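Long-range contacts in beta sliding clamp (PDB 5WCE), which encircles DNA as a ring-shaped head-to-tail homodimer and probably tethers DNA polymerases and other proteins to it, giving them processivity: residues A[58-63]-A[243-248]; A[133-138]-A[228-233]. All coordinates share one frame; numbering follows the deposited sequence. Where two conformers were deposited one is given.

Interaction 1: A[58-63]-A[243-248]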
loop_
_atom_site.group_PDB
_atom_site.type_symbol
_atom_site.label_atom_id
_atom_site.label_comp_id
_atom_site.label_asym_id
_atom_site.label_seq_id
_atom_site.Cartn_x
_atom_site.Cartn_y
_atom_site.Cartn_z
ATOM N N MET A 58 14.465 18.001 13.786
ATOM C CA MET A 58 15.646 17.446 13.192
ATOM C C MET A 58 15.952 18.068 11.835
ATOM O O MET A 58 15.055 18.669 11.198
ATOM C CB MET A 58 15.516 15.963 13.052
ATOM C CG MET A 58 14.589 15.517 11.921
ATOM S SD MET A 58 14.102 13.774 12.006
ATOM C CE MET A 58 12.898 14.064 13.289
ATOM N N GLU A 59 17.223 17.945 11.464
ATOM C CA GLU A 59 17.726 18.510 10.214
ATOM C C GLU A 59 18.486 17.431 9.498
ATOM O O GLU A 59 19.356 16.776 10.113
ATOM C CB GLU A 59 18.664 19.681 10.493
ATOM C CG GLU A 59 19.305 20.304 9.248
ATOM C CD GLU A 59 20.450 21.209 9.633
ATOM O OE1 GLU A 59 20.244 22.403 9.584
ATOM O OE2 GLU A 59 21.493 20.687 10.082
ATOM N N ILE A 60 18.223 17.255 8.213
ATOM C CA ILE A 60 19.054 16.384 7.403
ATOM C C ILE A 60 19.831 17.272 6.451
ATOM O O ILE A 60 19.214 18.185 5.842
ATOM C CB ILE A 60 18.243 15.364 6.585
ATOM C CG1 ILE A 60 17.272 14.556 7.471
ATOM C CG2 ILE A 60 19.176 14.441 5.866
ATOM C CD1 ILE A 60 16.404 13.527 6.730
ATOM N N ILE A 61 21.127 17.003 6.330
ATOM C CA ILE A 61 22.013 17.713 5.372
ATOM C C ILE A 61 22.645 16.678 4.462
ATOM O O ILE A 61 22.842 15.492 4.863
ATOM C CB ILE A 61 23.081 18.585 6.089
ATOM C CG1 ILE A 61 22.411 19.602 7.038
ATOM C CG2 ILE A 61 23.939 19.397 5.117
ATOM C CD1 ILE A 61 23.364 20.582 7.703
ATOM N N ASP A 62 22.968 17.082 3.229
ATOM C CA ASP A 62 23.673 16.223 2.321
ATOM C C ASP A 62 24.420 17.078 1.328
ATOM O O ASP A 62 24.243 18.320 1.295
ATOM C CB ASP A 62 22.715 15.212 1.675
ATOM C CG ASP A 62 23.429 13.963 1.051
ATOM O OD1 ASP A 62 24.644 13.745 1.184
ATOM O OD2 ASP A 62 22.750 13.213 0.342
ATOM N N GLU A 63 25.367 16.479 0.633
ATOM C CA GLU A 63 26.178 17.227 -0.318
ATOM C C GLU A 63 26.382 16.396 -1.563
ATOM O O GLU A 63 26.431 15.177 -1.500
ATOM C CB GLU A 63 27.504 17.695 0.280
ATOM C CG GLU A 63 28.420 16.596 0.738
ATOM C CD GLU A 63 29.839 17.049 1.095
ATOM O OE1 GLU A 63 30.088 18.252 1.386
ATOM O OE2 GLU A 63 30.731 16.177 1.008
ATOM N N ALA A 243 25.999 12.638 4.090
ATOM C CA ALA A 243 24.764 12.987 4.707
ATOM C C ALA A 243 24.930 13.035 6.243
ATOM O O ALA A 243 25.810 12.326 6.820
ATOM C CB ALA A 243 23.703 12.014 4.293
ATOM N N ALA A 244 24.130 13.873 6.914
ATOM C CA ALA A 244 24.138 13.942 8.420
ATOM C C ALA A 244 22.749 14.273 8.930
ATOM O O ALA A 244 21.957 14.987 8.266
ATOM C CB ALA A 244 25.140 14.966 8.897
ATOM N N LEU A 245 22.372 13.727 10.066
ATOM C CA LEU A 245 21.076 14.000 10.660
ATOM C C LEU A 245 21.351 14.532 12.059
ATOM O O LEU A 245 21.994 13.841 12.860
ATOM C CB LEU A 245 20.279 12.705 10.686
ATOM C CG LEU A 245 18.836 12.660 11.151
ATOM C CD1 LEU A 245 18.466 11.192 11.460
ATOM C CD2 LEU A 245 18.540 13.425 12.384
ATOM N N THR A 246 20.956 15.769 12.331
ATOM C CA THR A 246 21.113 16.365 13.663
ATOM C C THR A 246 19.714 16.532 14.247
ATOM O O THR A 246 18.805 17.039 13.559
ATOM C CB THR A 246 21.835 17.718 13.585
ATOM O OG1 THR A 246 23.032 17.601 12.810
ATOM C CG2 THR A 246 22.137 18.228 14.952
ATOM N N SER A 247 19.515 16.126 15.505
ATOM C CA SER A 247 18.167 16.147 16.111
ATOM C C SER A 247 18.180 16.606 17.543
ATOM O O SER A 247 19.120 16.283 18.328
ATOM C CB SER A 247 17.519 14.737 16.029
ATOM O OG SER A 247 16.257 14.676 16.707
ATOM N N LYS A 248 17.119 17.327 17.928
ATOM C CA LYS A 248 16.800 17.484 19.360
ATOM C C LYS A 248 16.516 16.102 19.972
ATOM O O LYS A 248 16.195 15.140 19.265
ATOM C CB LYS A 248 15.561 18.335 19.573
ATOM C CG LYS A 248 15.724 19.785 19.131
ATOM C CD LYS A 248 14.388 20.492 19.182
ATOM C CE LYS A 248 14.560 21.903 18.635
ATOM N NZ LYS A 248 13.268 22.627 18.617
HETATM O O HOH W 1 22.161 18.130 10.307
#

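Interaction 2: A[133-138]-A[228-233]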
loop_
_atom_site.group_PDB
_atom_site.type_symbol
_atom_site.label_atom_id
_atom_site.label_comp_id
_atom_site.label_asym_id
_atom_site.label_seq_id
_atom_site.Cartn_x
_atom_site.Cartn_y
_atom_site.Cartn_z
ATOM N N SER A 133 29.413 15.899 21.726
ATOM C CA SER A 133 30.645 15.124 21.904
ATOM C C SER A 133 31.443 15.062 20.580
ATOM O O SER A 133 30.916 15.346 19.480
ATOM C CB SER A 133 30.329 13.707 22.324
ATOM O OG SER A 133 29.632 12.958 21.315
ATOM N N SER A 134 32.699 14.645 20.706
ATOM C CA SER A 134 33.461 14.164 19.549
ATOM C C SER A 134 32.753 12.973 18.901
ATOM O O SER A 134 31.967 12.261 19.536
ATOM C CB SER A 134 34.913 13.782 19.945
ATOM O OG SER A 134 34.938 12.790 20.957
ATOM N N ARG A 135 33.038 12.784 17.623
ATOM C CA ARG A 135 32.521 11.678 16.834
ATOM C C ARG A 135 32.916 10.335 17.448
ATOM O O ARG A 135 34.059 10.115 17.802
ATOM C CB ARG A 135 33.018 11.763 15.392
ATOM C CG ARG A 135 32.336 12.882 14.623
ATOM C CD ARG A 135 33.029 13.124 13.294
ATOM N NE ARG A 135 32.369 14.220 12.613
ATOM C CZ ARG A 135 32.517 15.512 12.937
ATOM N NH1 ARG A 135 33.346 15.903 13.925
ATOM N NH2 ARG A 135 31.840 16.423 12.256
ATOM N N ILE A 136 31.921 9.468 17.560
ATOM C CA ILE A 136 32.064 8.103 18.028
ATOM C C ILE A 136 31.678 7.193 16.856
ATOM O O ILE A 136 30.529 7.167 16.452
ATOM C CB ILE A 136 31.110 7.860 19.196
ATOM C CG1 ILE A 136 31.455 8.781 20.367
ATOM C CG2 ILE A 136 31.138 6.407 19.598
ATOM C CD1 ILE A 136 30.354 8.955 21.383
ATOM N N ALA A 137 32.625 6.428 16.323
ATOM C CA ALA A 137 32.354 5.493 15.221
ATOM C C ALA A 137 31.643 4.261 15.758
ATOM O O ALA A 137 32.103 3.645 16.720
ATOM C CB ALA A 137 33.624 5.088 14.510
ATOM N N VAL A 138 30.472 3.987 15.179
ATOM C CA VAL A 138 29.654 2.850 15.519
ATOM C C VAL A 138 29.491 1.986 14.305
ATOM O O VAL A 138 29.055 2.450 13.247
ATOM C CB VAL A 138 28.255 3.248 16.071
ATOM C CG1 VAL A 138 27.525 2.023 16.584
ATOM C CG2 VAL A 138 28.409 4.306 17.166
ATOM N N ASP A 228 29.073 7.684 12.296
ATOM C CA ASP A 228 29.523 8.522 13.378
ATOM C C ASP A 228 28.344 9.077 14.242
ATOM O O ASP A 228 27.356 9.624 13.711
ATOM C CB ASP A 228 30.431 9.641 12.837
ATOM C CG ASP A 228 31.854 9.158 12.556
ATOM O OD1 ASP A 228 32.177 7.977 12.801
ATOM O OD2 ASP A 228 32.690 9.948 12.157
ATOM N N LEU A 229 28.464 8.928 15.570
ATOM C CA LEU A 229 27.465 9.372 16.497
ATOM C C LEU A 229 28.071 10.454 17.387
ATOM O O LEU A 229 29.231 10.352 17.882
ATOM C CB LEU A 229 26.954 8.191 17.333
ATOM C CG LEU A 229 25.940 8.465 18.429
ATOM C CD1 LEU A 229 24.606 8.911 17.860
ATOM C CD2 LEU A 229 25.718 7.182 19.211
ATOM N N GLN A 230 27.297 11.515 17.597
ATOM C CA GLN A 230 27.626 12.526 18.565
ATOM C C GLN A 230 26.433 12.750 19.451
ATOM O O GLN A 230 25.278 12.671 19.006
ATOM C CB GLN A 230 28.072 13.833 17.909
ATOM C CG GLN A 230 29.322 13.704 17.077
ATOM C CD GLN A 230 29.544 14.922 16.201
ATOM O OE1 GLN A 230 28.928 15.062 15.144
ATOM N NE2 GLN A 230 30.415 15.794 16.638
ATOM N N VAL A 231 26.730 13.028 20.718
ATOM C CA VAL A 231 25.685 13.167 21.702
ATOM C C VAL A 231 25.995 14.312 22.657
ATOM O O VAL A 231 27.138 14.562 22.988
ATOM C CB VAL A 231 25.539 11.875 22.519
ATOM C CG1 VAL A 231 24.425 12.016 23.540
ATOM C CG2 VAL A 231 25.265 10.692 21.617
ATOM N N SER A 232 24.956 15.030 23.051
ATOM C CA SER A 232 24.956 15.904 24.221
ATOM C C SER A 232 23.608 15.675 24.914
ATOM O O SER A 232 22.730 14.994 24.340
ATOM C CB SER A 232 25.022 17.357 23.786
ATOM O OG SER A 232 23.788 17.758 23.205
ATOM N N PRO A 233 23.395 16.281 26.085
ATOM C CA PRO A 233 22.040 16.129 26.698
ATOM C C PRO A 233 20.911 16.843 25.906
ATOM O O PRO A 233 19.765 16.591 26.175
ATOM C CB PRO A 233 22.216 16.761 28.098
ATOM C CG PRO A 233 23.710 16.807 28.336
ATOM C CD PRO A 233 24.318 17.017 26.981
#

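Interaction 1: A[58-63]-A[243-248]
The carboxylate of Asp-62 carries the methyl of Ala-243 above its plane, with CB of Ala-243 3.8 Å from CG of Asp-62. Its OD2 is hydrogen-bonded to His-23 ND1; OD1 accepts a weak bond from Glu-63 N, and its approach to Ala-243 N is too poorly angled to count as one. The carboxylate of Glu-59 lies on the opposite face of the sheet, where the extended chain (chi1 177°) carries OE2 out to a water 2.7 Å away. That water also donates to the Glu-59 carbonyl and accepts from Thr-246 OG1, bridging Glu-59 OE2 and Thr-246 OG1, which at 4.4 Å are too far apart to bond directly.

The backbones run antiparallel at 170°. Glu-59 pairs with Thr-246 (Glu-59 N to Thr-246 O 2.8 Å) and Ile-61 with Ala-244 (Ile-61 N to Ala-244 O 2.9 Å); each pair also returns the bond.

Between these pairs, Ile-60 faces Leu-245 without backbone bonds; past Glu-59 the next such pair brings Met-58 CB 3.8 Å from Ser-247 CB, on the face covered by helix 210-220.

Backbone bonds thus supply the direct polar links, with one water completing them, which makes a continuous sheet across the N-terminal and central domains.

Interaction 2: A[133-138]-A[228-233]
Ser-133 and Val-231 are joined by two hydrogen bonds, of which one uses the serine side chain. Ser-133 N donates to Val-231 O at 2.9 Å, approaching from well above the carbonyl plane, while Val-231 N returns a straighter bond to Ser-133 OG (3.0 Å, 166° at the hydrogen). With chi1 at 65°, OG sits between the backbone N and the carbonyl carbon, and from there it also donates to Ser-134 O. The hydroxyl is therefore gripped as acceptor and donor at once. Gln-230 adds a side-chain bond: its NE2 reaches Ser-133 O at 2.9 Å, almost in line with the C=O. True strand pairing follows at Ile-136 and Leu-229, which exchange two backbone bonds (Ile-136 N to Leu-229 O 2.8 Å).

Among charged and flat groups, the amide of Gln-230 lies over one face of the Arg-135 guanidinium, OE1 of Gln-230 standing 4.2 Å above that plane, with the two planes 34° apart. Near the guanidinium edge comes Asp-228 OD2, but at 4.3 Å from Arg-135 NE this is charge proximity beyond a salt bridge. The closer touch is of the arginine's aliphatic CD against the carboxylate oxygen OD2 of Asp-228, at 3.4 Å. NE is instead paired with Glu-239, and Gln-230 OE1 is held by Arg-237.

Apolar contact is slight: Val-138 CG2 meets Leu-229 CB at 4.2 Å.

Residues 136-138 belong to the outermost strand, 136-139, of their sheet within this chain. The 228-231 strand lies between it and strand 235-240, whose Val-236 and Phe-238 touch Leu-229, while Ala-200 and Ile-203 of a loop touch Ile-136.

Overall arrangement
Both contacts belong to one eight-stranded antiparallel sheet, their centres 14 Å apart and nearest atoms about 7 Å apart, with strand 235-240 between strands 243-248 and 226-231. Interaction 1 is interior: nine of its ten touching residues are buried, and it is the seam between the N-terminal and central domains. Interaction 2 lies at the sheet's edge within this chain, only partly buried, with three exposed residues. Their chemistry follows that placement. The 58-63/243-248 pair is nearly antiparallel (170°) and regularly paired, whereas at 133-138/228-233 the strands diverge to 133° and serine and glutamine side chains supply hydrogen bonds beyond the short paired region, while Arg-135 only packs across it.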